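Local coordinates for protein 3-dehydroquinate dehydratase (Zymomonas mobilis subsp. mobilis, PDB 6SMF) that probably catalyses the trans-dehydration of 3-dehydroquinate to 3-dehydroshikimate through an enolate intermediate, the third step of the seven leading to chorismate, as a homododecamer, at residues P8-L18 with V73-A84; K40-V50 with A136-A147. All blocks are in the same frame, centred on the assembly; numbering follows the deposited sequence.

Contact 1. Residues P8-L18 with V73-A84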
loop_
_atom_site.group_PDB
_atom_site.type_symbol
_atom_site.label_atom_id
_atom_site.label_comp_id
_atom_site.label_asym_id
_atom_site.label_seq_id
_atom_site.Cartn_x
_atom_site.Cartn_y
_atom_site.Cartn_z
ATOM N N PRO A 8 18.538 -28.641 -34.120
ATOM C CA PRO A 8 17.770 -28.204 -32.968
ATOM C C PRO A 8 16.758 -27.153 -33.435
ATOM O O PRO A 8 17.117 -26.342 -34.247
ATOM C CB PRO A 8 18.801 -27.576 -32.008
ATOM C CG PRO A 8 20.149 -28.087 -32.455
ATOM C CD PRO A 8 19.984 -28.596 -33.872
ATOM N N THR A 9 15.517 -27.213 -32.958
ATOM C CA THR A 9 14.487 -26.208 -33.316
ATOM C C THR A 9 14.307 -25.234 -32.134
ATOM O O THR A 9 14.318 -25.656 -30.960
ATOM C CB THR A 9 13.220 -26.875 -33.876
ATOM O OG1 THR A 9 12.259 -26.917 -32.819
ATOM C CG2 THR A 9 13.459 -28.241 -34.496
ATOM N N ILE A 10 14.233 -23.940 -32.424
ATOM C CA ILE A 10 14.032 -22.891 -31.385
ATOM C C ILE A 10 12.759 -22.125 -31.723
ATOM O O ILE A 10 12.757 -21.441 -32.755
ATOM C CB ILE A 10 15.258 -21.975 -31.298
ATOM C CG1 ILE A 10 16.468 -22.684 -30.699
ATOM C CG2 ILE A 10 14.940 -20.735 -30.508
ATOM C CD1 ILE A 10 17.757 -21.922 -30.941
ATOM N N PHE A 11 11.729 -22.249 -30.890
ATOM C CA PHE A 11 10.484 -21.456 -30.978
ATOM C C PHE A 11 10.799 -19.997 -30.609
ATOM O O PHE A 11 11.577 -19.704 -29.658
ATOM C CB PHE A 11 9.423 -22.044 -30.052
ATOM C CG PHE A 11 8.701 -23.237 -30.617
ATOM C CD1 PHE A 11 9.398 -24.350 -31.034
ATOM C CD2 PHE A 11 7.315 -23.247 -30.722
ATOM C CE1 PHE A 11 8.728 -25.430 -31.580
ATOM C CE2 PHE A 11 6.644 -24.349 -31.224
ATOM C CZ PHE A 11 7.359 -25.419 -31.683
ATOM N N ILE A 12 10.245 -19.086 -31.402
ATOM C CA ILE A 12 10.302 -17.626 -31.155
ATOM C C ILE A 12 8.858 -17.157 -31.196
ATOM O O ILE A 12 8.248 -17.226 -32.289
ATOM C CB ILE A 12 11.178 -16.930 -32.193
ATOM C CG1 ILE A 12 12.580 -17.549 -32.247
ATOM C CG2 ILE A 12 11.215 -15.436 -31.925
ATOM C CD1 ILE A 12 13.530 -16.867 -33.221
ATOM N N LEU A 13 8.338 -16.769 -30.035
ATOM C CA LEU A 13 6.899 -16.524 -29.836
ATOM C C LEU A 13 6.682 -15.047 -29.512
ATOM O O LEU A 13 7.273 -14.562 -28.545
ATOM C CB LEU A 13 6.410 -17.434 -28.714
ATOM C CG LEU A 13 6.590 -18.928 -28.935
ATOM C CD1 LEU A 13 6.100 -19.716 -27.721
ATOM C CD2 LEU A 13 5.863 -19.378 -30.184
ATOM N N ASN A 14 5.843 -14.390 -30.310
ATOM C CA ASN A 14 5.533 -12.947 -30.214
ATOM C C ASN A 14 4.073 -12.796 -29.783
ATOM O O ASN A 14 3.185 -13.448 -30.353
ATOM C CB ASN A 14 5.909 -12.204 -31.501
ATOM C CG ASN A 14 7.411 -12.169 -31.733
ATOM O OD1 ASN A 14 8.145 -11.648 -30.905
ATOM N ND2 ASN A 14 7.891 -12.747 -32.827
ATOM N N GLY A 15 3.854 -11.974 -28.761
ATOM C CA GLY A 15 2.518 -11.721 -28.231
ATOM C C GLY A 15 1.851 -10.566 -28.939
ATOM O O GLY A 15 2.215 -10.185 -30.051
ATOM N N PRO A 16 0.838 -9.984 -28.278
ATOM C CA PRO A 16 -0.112 -9.105 -28.939
ATOM C C PRO A 16 0.557 -7.805 -29.382
ATOM O O PRO A 16 1.462 -7.351 -28.720
ATOM C CB PRO A 16 -1.205 -8.856 -27.895
ATOM C CG PRO A 16 -0.523 -9.155 -26.557
ATOM C CD PRO A 16 0.526 -10.199 -26.853
ATOM N N ASN A 17 0.077 -7.286 -30.509
ATOM C CA ASN A 17 0.376 -5.941 -31.035
ATOM C C ASN A 17 1.767 -5.884 -31.698
ATOM O O ASN A 17 2.053 -4.913 -32.444
ATOM C CB ASN A 17 0.141 -4.939 -29.918
ATOM C CG ASN A 17 -1.285 -4.988 -29.425
ATOM O OD1 ASN A 17 -2.213 -4.755 -30.213
ATOM N ND2 ASN A 17 -1.452 -5.239 -28.135
ATOM N N LEU A 18 2.624 -6.872 -31.500
ATOM C CA LEU A 18 3.953 -6.855 -32.153
ATOM C C LEU A 18 3.795 -7.012 -33.670
ATOM O O LEU A 18 4.679 -6.551 -34.407
ATOM C CB LEU A 18 4.784 -7.978 -31.550
ATOM C CG LEU A 18 5.263 -7.709 -30.139
ATOM C CD1 LEU A 18 5.787 -8.967 -29.494
ATOM C CD2 LEU A 18 6.333 -6.671 -30.158
ATOM N N VAL A 73 7.728 -31.309 -28.519
ATOM C CA VAL A 73 8.504 -31.403 -29.787
ATOM C C VAL A 73 9.996 -31.414 -29.420
ATOM O O VAL A 73 10.840 -31.406 -30.331
ATOM C CB VAL A 73 8.039 -30.215 -30.656
ATOM C CG1 VAL A 73 9.167 -29.470 -31.354
ATOM C CG2 VAL A 73 6.934 -30.651 -31.621
ATOM N N LYS A 74 10.287 -31.438 -28.111
ATOM C CA LYS A 74 11.641 -31.396 -27.492
ATOM C C LYS A 74 12.479 -30.264 -28.094
ATOM O O LYS A 74 13.699 -30.461 -28.290
ATOM C CB LYS A 74 12.320 -32.749 -27.654
ATOM C CG LYS A 74 11.434 -33.939 -27.308
ATOM C CD LYS A 74 11.702 -34.596 -25.972
ATOM C CE LYS A 74 11.727 -36.096 -26.167
ATOM N NZ LYS A 74 12.320 -36.780 -25.000
ATOM N N ALA A 75 11.863 -29.108 -28.354
ATOM C CA ALA A 75 12.573 -27.883 -28.798
ATOM C C ALA A 75 13.723 -27.584 -27.833
ATOM O O ALA A 75 13.621 -27.919 -26.621
ATOM C CB ALA A 75 11.626 -26.715 -28.883
ATOM N N LYS A 76 14.775 -26.961 -28.353
ATOM C CA LYS A 76 16.014 -26.679 -27.588
ATOM C C LYS A 76 15.789 -25.478 -26.664
ATOM O O LYS A 76 16.410 -25.458 -25.578
ATOM C CB LYS A 76 17.179 -26.342 -28.512
ATOM C CG LYS A 76 18.487 -26.202 -27.754
ATOM C CD LYS A 76 19.664 -25.921 -28.606
ATOM C CE LYS A 76 20.907 -26.704 -28.204
ATOM N NZ LYS A 76 21.570 -26.078 -27.043
ATOM N N ALA A 77 14.991 -24.507 -27.123
ATOM C CA ALA A 77 14.728 -23.223 -26.411
ATOM C C ALA A 77 13.466 -22.527 -26.936
ATOM O O ALA A 77 12.974 -22.885 -28.028
ATOM C CB ALA A 77 15.918 -22.314 -26.542
ATOM N N VAL A 78 12.913 -21.617 -26.134
ATOM C CA VAL A 78 11.855 -20.647 -26.547
ATOM C C VAL A 78 12.374 -19.238 -26.279
ATOM O O VAL A 78 12.878 -18.950 -25.181
ATOM C CB VAL A 78 10.521 -20.856 -25.823
ATOM C CG1 VAL A 78 9.492 -19.809 -26.222
ATOM C CG2 VAL A 78 9.982 -22.247 -26.069
ATOM N N ILE A 79 12.280 -18.399 -27.290
ATOM C CA ILE A 79 12.495 -16.944 -27.154
ATOM C C ILE A 79 11.087 -16.375 -27.118
ATOM O O ILE A 79 10.327 -16.678 -28.049
ATOM C CB ILE A 79 13.333 -16.426 -28.322
ATOM C CG1 ILE A 79 14.758 -17.004 -28.312
ATOM C CG2 ILE A 79 13.320 -14.920 -28.339
ATOM C CD1 ILE A 79 15.526 -16.839 -29.652
ATOM N N LEU A 80 10.733 -15.682 -26.037
ATOM C CA LEU A 80 9.339 -15.251 -25.777
ATOM C C LEU A 80 9.309 -13.749 -25.535
ATOM O O LEU A 80 9.981 -13.279 -24.621
ATOM C CB LEU A 80 8.786 -15.999 -24.559
ATOM C CG LEU A 80 7.381 -15.585 -24.144
ATOM C CD1 LEU A 80 6.392 -15.786 -25.301
ATOM C CD2 LEU A 80 6.961 -16.359 -22.894
ATOM N N ASN A 81 8.581 -13.045 -26.388
ATOM C CA ASN A 81 8.170 -11.639 -26.203
ATOM C C ASN A 81 6.651 -11.660 -26.032
ATOM O O ASN A 81 5.945 -11.660 -27.030
ATOM C CB ASN A 81 8.649 -10.783 -27.376
ATOM C CG ASN A 81 8.388 -9.337 -27.077
ATOM O OD1 ASN A 81 7.606 -9.075 -26.177
ATOM N ND2 ASN A 81 9.017 -8.422 -27.800
ATOM N N ALA A 82 6.165 -11.792 -24.807
ATOM C CA ALA A 82 4.724 -11.858 -24.472
ATOM C C ALA A 82 4.063 -10.477 -24.600
ATOM O O ALA A 82 2.877 -10.380 -24.352
ATOM C CB ALA A 82 4.573 -12.413 -23.079
ATOM N N ALA A 83 4.806 -9.442 -24.973
ATOM C CA ALA A 83 4.310 -8.043 -25.060
ATOM C C ALA A 83 3.502 -7.707 -23.788
ATOM O O ALA A 83 4.042 -7.983 -22.679
ATOM C CB ALA A 83 3.525 -7.838 -26.313
ATOM N N ALA A 84 2.272 -7.172 -23.889
ATOM C CA ALA A 84 1.539 -6.695 -22.688
ATOM C C ALA A 84 1.246 -7.853 -21.732
ATOM O O ALA A 84 1.089 -7.581 -20.579
ATOM C CB ALA A 84 0.259 -6.003 -23.050
HETATM O O HOH W 1 0.989 -5.492 -26.140
#

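Contact 2. Residues K40-V50 with A136-A147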
loop_
_atom_site.group_PDB
_atom_site.type_symbol
_atom_site.label_atom_id
_atom_site.label_comp_id
_atom_site.label_asym_id
_atom_site.label_seq_id
_atom_site.Cartn_x
_atom_site.Cartn_y
_atom_site.Cartn_z
ATOM N N LYS A 40 15.516 -11.480 -40.685
ATOM C CA LYS A 40 16.857 -11.332 -40.045
ATOM C C LYS A 40 17.203 -12.655 -39.347
ATOM O O LYS A 40 18.347 -13.168 -39.578
ATOM C CB LYS A 40 16.888 -10.178 -39.043
ATOM C CG LYS A 40 17.537 -8.862 -39.466
ATOM C CD LYS A 40 17.483 -7.823 -38.285
ATOM C CE LYS A 40 18.719 -6.950 -38.094
ATOM N NZ LYS A 40 19.267 -6.507 -39.403
ATOM N N LEU A 41 16.218 -13.187 -38.591
ATOM C CA LEU A 41 16.373 -14.309 -37.624
ATOM C C LEU A 41 16.554 -15.624 -38.377
ATOM O O LEU A 41 17.417 -16.409 -37.962
ATOM C CB LEU A 41 15.164 -14.386 -36.678
ATOM C CG LEU A 41 15.131 -13.325 -35.571
ATOM C CD1 LEU A 41 13.817 -13.367 -34.807
ATOM C CD2 LEU A 41 16.294 -13.494 -34.605
ATOM N N LYS A 42 15.753 -15.854 -39.418
ATOM C CA LYS A 42 15.853 -17.050 -40.305
ATOM C C LYS A 42 17.264 -17.157 -40.903
ATOM O O LYS A 42 17.776 -18.299 -40.937
ATOM C CB LYS A 42 14.804 -17.023 -41.417
ATOM C CG LYS A 42 13.446 -17.504 -40.939
ATOM C CD LYS A 42 12.305 -17.044 -41.763
ATOM C CE LYS A 42 11.060 -17.838 -41.445
ATOM N NZ LYS A 42 9.884 -17.141 -41.996
ATOM N N LEU A 43 17.854 -16.014 -41.296
ATOM C CA LEU A 43 19.239 -15.917 -41.857
ATOM C C LEU A 43 20.275 -16.194 -40.764
ATOM O O LEU A 43 21.277 -16.874 -41.061
ATOM C CB LEU A 43 19.486 -14.521 -42.435
ATOM C CG LEU A 43 19.120 -14.315 -43.899
ATOM C CD1 LEU A 43 19.283 -12.841 -44.244
ATOM C CD2 LEU A 43 19.960 -15.200 -44.802
ATOM N N GLN A 44 20.069 -15.640 -39.567
ATOM C CA GLN A 44 20.994 -15.816 -38.423
ATOM C C GLN A 44 21.005 -17.307 -38.077
ATOM O O GLN A 44 22.108 -17.862 -37.761
ATOM C CB GLN A 44 20.526 -14.934 -37.270
ATOM C CG GLN A 44 21.584 -14.666 -36.219
ATOM C CD GLN A 44 20.937 -14.127 -34.968
ATOM O OE1 GLN A 44 19.899 -13.456 -35.006
ATOM N NE2 GLN A 44 21.550 -14.453 -33.845
ATOM N N ALA A 45 19.819 -17.927 -38.183
ATOM C CA ALA A 45 19.552 -19.345 -37.849
ATOM C C ALA A 45 20.323 -20.247 -38.809
ATOM O O ALA A 45 20.810 -21.280 -38.353
ATOM C CB ALA A 45 18.056 -19.624 -37.850
ATOM N N GLU A 46 20.427 -19.868 -40.079
ATOM C CA GLU A 46 21.277 -20.570 -41.077
ATOM C C GLU A 46 22.738 -20.497 -40.599
ATOM O O GLU A 46 23.339 -21.559 -40.446
ATOM C CB GLU A 46 21.065 -19.963 -42.466
ATOM C CG GLU A 46 20.681 -20.952 -43.555
ATOM C CD GLU A 46 20.187 -20.246 -44.815
ATOM O OE1 GLU A 46 19.245 -19.429 -44.666
ATOM O OE2 GLU A 46 20.748 -20.490 -45.935
ATOM N N LYS A 47 23.269 -19.297 -40.290
ATOM C CA LYS A 47 24.675 -19.131 -39.811
ATOM C C LYS A 47 24.921 -20.007 -38.566
ATOM O O LYS A 47 26.086 -20.379 -38.348
ATOM C CB LYS A 47 24.990 -17.656 -39.531
ATOM N N LEU A 48 23.876 -20.330 -37.780
ATOM C CA LEU A 48 24.007 -20.940 -36.420
ATOM C C LEU A 48 23.675 -22.443 -36.445
ATOM O O LEU A 48 23.927 -23.134 -35.431
ATOM C CB LEU A 48 23.074 -20.207 -35.447
ATOM C CG LEU A 48 23.574 -18.865 -34.926
ATOM C CD1 LEU A 48 22.551 -18.229 -33.978
ATOM C CD2 LEU A 48 24.909 -19.035 -34.214
ATOM N N ASP A 49 23.082 -22.901 -37.539
ATOM C CA ASP A 49 22.726 -24.314 -37.788
ATOM C C ASP A 49 21.594 -24.774 -36.869
ATOM O O ASP A 49 21.663 -25.883 -36.282
ATOM C CB ASP A 49 23.951 -25.211 -37.718
ATOM C CG ASP A 49 23.815 -26.254 -38.819
ATOM O OD1 ASP A 49 22.714 -26.884 -38.927
ATOM O OD2 ASP A 49 24.736 -26.340 -39.616
ATOM N N VAL A 50 20.541 -23.957 -36.795
ATOM C CA VAL A 50 19.316 -24.272 -36.006
ATOM C C VAL A 50 18.113 -23.887 -36.863
ATOM O O VAL A 50 18.281 -22.999 -37.721
ATOM C CB VAL A 50 19.334 -23.539 -34.653
ATOM C CG1 VAL A 50 20.631 -23.784 -33.891
ATOM C CG2 VAL A 50 19.116 -22.051 -34.791
ATOM N N ALA A 136 15.427 -5.076 -32.577
ATOM C CA ALA A 136 15.578 -6.382 -33.254
ATOM C C ALA A 136 16.804 -7.139 -32.711
ATOM O O ALA A 136 16.744 -8.366 -32.601
ATOM C CB ALA A 136 15.706 -6.155 -34.733
ATOM N N GLU A 137 17.879 -6.405 -32.395
ATOM C CA GLU A 137 19.122 -6.968 -31.795
ATOM C C GLU A 137 18.775 -7.738 -30.511
ATOM O O GLU A 137 19.539 -8.655 -30.230
ATOM C CB GLU A 137 20.205 -5.895 -31.581
ATOM C CG GLU A 137 20.926 -5.468 -32.859
ATOM C CD GLU A 137 21.320 -6.589 -33.850
ATOM O OE1 GLU A 137 21.988 -7.594 -33.410
ATOM O OE2 GLU A 137 20.925 -6.506 -35.069
ATOM N N SER A 138 17.705 -7.396 -29.772
ATOM C CA SER A 138 17.240 -8.166 -28.586
ATOM C C SER A 138 16.999 -9.633 -28.999
ATOM O O SER A 138 17.477 -10.548 -28.321
ATOM C CB SER A 138 16.013 -7.560 -27.896
ATOM O OG SER A 138 16.314 -6.325 -27.234
ATOM N N TYR A 139 16.291 -9.853 -30.089
ATOM C CA TYR A 139 16.039 -11.205 -30.650
ATOM C C TYR A 139 17.356 -11.857 -31.107
ATOM O O TYR A 139 17.584 -13.043 -30.782
ATOM C CB TYR A 139 15.042 -11.127 -31.815
ATOM C CG TYR A 139 13.633 -10.777 -31.396
ATOM C CD1 TYR A 139 13.227 -9.453 -31.297
ATOM C CD2 TYR A 139 12.693 -11.769 -31.142
ATOM C CE1 TYR A 139 11.931 -9.124 -30.958
ATOM C CE2 TYR A 139 11.391 -11.445 -30.805
ATOM C CZ TYR A 139 11.021 -10.123 -30.698
ATOM O OH TYR A 139 9.752 -9.791 -30.337
ATOM N N SER A 140 18.196 -11.136 -31.859
ATOM C CA SER A 140 19.434 -11.704 -32.438
ATOM C C SER A 140 20.324 -12.224 -31.291
ATOM O O SER A 140 20.803 -13.377 -31.398
ATOM C CB SER A 140 20.120 -10.747 -33.431
ATOM O OG SER A 140 21.272 -10.090 -32.914
ATOM N N LEU A 141 20.510 -11.448 -30.222
ATOM C CA LEU A 141 21.300 -11.823 -29.008
ATOM C C LEU A 141 20.699 -13.061 -28.336
ATOM O O LEU A 141 21.456 -13.979 -27.906
ATOM C CB LEU A 141 21.288 -10.667 -28.013
ATOM C CG LEU A 141 22.134 -9.453 -28.389
ATOM C CD1 LEU A 141 21.670 -8.227 -27.611
ATOM C CD2 LEU A 141 23.592 -9.717 -28.090
ATOM N N ALA A 142 19.383 -13.067 -28.232
ATOM C CA ALA A 142 18.595 -14.173 -27.650
ATOM C C ALA A 142 18.867 -15.433 -28.483
ATOM O O ALA A 142 19.128 -16.486 -27.898
ATOM C CB ALA A 142 17.131 -13.771 -27.624
ATOM N N LEU A 143 18.885 -15.320 -29.807
ATOM C CA LEU A 143 19.062 -16.496 -30.690
ATOM C C LEU A 143 20.501 -17.040 -30.550
ATOM O O LEU A 143 20.631 -18.297 -30.529
ATOM C CB LEU A 143 18.668 -16.147 -32.129
ATOM C CG LEU A 143 18.760 -17.303 -33.135
ATOM C CD1 LEU A 143 18.092 -18.589 -32.642
ATOM C CD2 LEU A 143 18.176 -16.897 -34.483
ATOM N N ASP A 144 21.532 -16.174 -30.430
ATOM C CA ASP A 144 22.943 -16.611 -30.186
ATOM C C ASP A 144 22.980 -17.355 -28.835
ATOM O O ASP A 144 23.506 -18.450 -28.766
ATOM C CB ASP A 144 23.965 -15.461 -30.147
ATOM C CG ASP A 144 24.506 -14.918 -31.471
ATOM O OD1 ASP A 144 24.945 -15.710 -32.345
ATOM O OD2 ASP A 144 24.548 -13.674 -31.603
ATOM N N ALA A 145 22.416 -16.766 -27.787
ATOM C CA ALA A 145 22.505 -17.327 -26.418
ATOM C C ALA A 145 21.809 -18.711 -26.380
ATOM O O ALA A 145 22.316 -19.653 -25.678
ATOM C CB ALA A 145 21.890 -16.331 -25.479
ATOM N N ALA A 146 20.674 -18.780 -27.102
ATOM C CA ALA A 146 19.746 -19.927 -27.213
ATOM C C ALA A 146 20.419 -21.081 -27.956
ATOM O O ALA A 146 20.203 -22.252 -27.572
ATOM C CB ALA A 146 18.498 -19.458 -27.910
ATOM N N ALA A 147 21.180 -20.773 -29.009
ATOM C CA ALA A 147 21.974 -21.761 -29.765
ATOM C C ALA A 147 23.047 -22.374 -28.850
ATOM O O ALA A 147 23.276 -23.589 -28.997
ATOM C CB ALA A 147 22.583 -21.115 -30.992
#

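Contact 1. Residues P8-L18 with V73-A84
Ile12 and Ile79 lie side by side on strands 9-14 and 77-81, adjacent parallel strands of the five-stranded sheet of this flavodoxin-like type II dehydroquinase fold, 77-81 at its middle and 9-14 next to it. The strands run 4.6 Å apart at their closest, and the ladder is tight from the Phe11 carbonyl onward: Ile79 N to Phe11 O and Leu13 N to Ile79 O both span 2.8 Å, with Asn81 N to Leu13 O following. On the face bearing Ile10, Ile12 and Ile79, CD1 of Ile79 reaches both CG1 of Ile12 and CG2 of Ile10, beneath helix 136-147. On the other face CD1 of Leu13 presses on Val78 CG1 at 3.7 Å, while Leu80 CD1 packs against Leu13 CB; helix 60-72 covers this side through Trp66, Leu67 and Ala70.

The ladder loosens at Phe11 N, which makes a weak, bent bond to Ala77 O, although Lys76 N still gives a straight bond to Thr9 O. The Phe11 ring meets Ala75 CB and Val73 CG1 obliquely, and exposed Pro8 rests on the aliphatic part of Lys76, whose amine bonds to Leu149 O.

At the C-terminal ends of the strands, where the predicted substrate-binding Asn81 lies, Leu18 CD1 approaches the Asn81 amide carbon CG at 3.6 Å. With CG anti to the backbone N (chi1 -172°), Asn81 sends ND2 to Tyr139 OH and a citrate probably taken up from the crystallisation liquor. Its OD1 closes an Asx turn by accepting from Ala83 N at 3.1 Å, the donor tilted 26° from the carbonyl plane.

Contact 2. Residues K40-V50 with A136-A147
The side chain of Leu143 enters helix 34-48 as a knob into the hole formed by Leu41, Gln44, Ala45 and Leu48. The two helices run nearly parallel, with segment axes 10.3 Å apart and crossing at -25°. Leu143 CG stands anti to the backbone N (chi1 -178°), and its CD2 branch reaches Leu41 O at 3.6 Å and also touches Leu41 CD2; its CD1 faces Val50 CG2. Leu41 crosses Tyr139 at a slant, both of its methyls meeting Tyr139 CB.

Beside the knob, the extended Gln44 chain reaches across to the backbone of helix 136-147. Its NE2 donates to Ser140 O at 2.8 Å in a nearly straight bond, and the acceptor lies close to the Gln44 amide plane. Ser140 O also accepts the helical bond from Asp144 N, so two donors grip it. Ser140 OG turns instead to Glu137 OE1, met from above the carboxylate plane at 2.6 Å.

Farther along, Leu48 CD1 packs against Leu143 CG at 4.0 Å and against Ala147 CB. At the other end Lys40 and Glu137 cross steeply, but Lys40 NZ and Glu137 OE2 stay 4.6 Å apart, opposite charges near each other but not in contact. This helix pair lies over one face of the sheet: Leu143 and Ala146 pack on Ile10 of strand 9-14, Leu41 and Tyr139 on Ile12, and Ala142 on strands 103-107 and 129-132.

In the fold
From the N terminus, the chain enters contact 1 at strand 9-14, passes through helix 34-48 and strand 51-56, and follows helix 60-72 before strand 77-81 closes that loop beside the first strand. Contact 2 opens within this loop at 40-50 but closes only at the C-terminal helix 136-147, so the two contacts cross in sequence. Contact 1 joins the middle strand of the sheet to its neighbour, whereas contact 2 pairs the helices on one of its faces. They meet at Tyr139, whose OH lies 2.5 Å from Asn14 OD1, a probable hydrogen bond that helps link the C-terminal helix to the strand ends at the predicted substrate site.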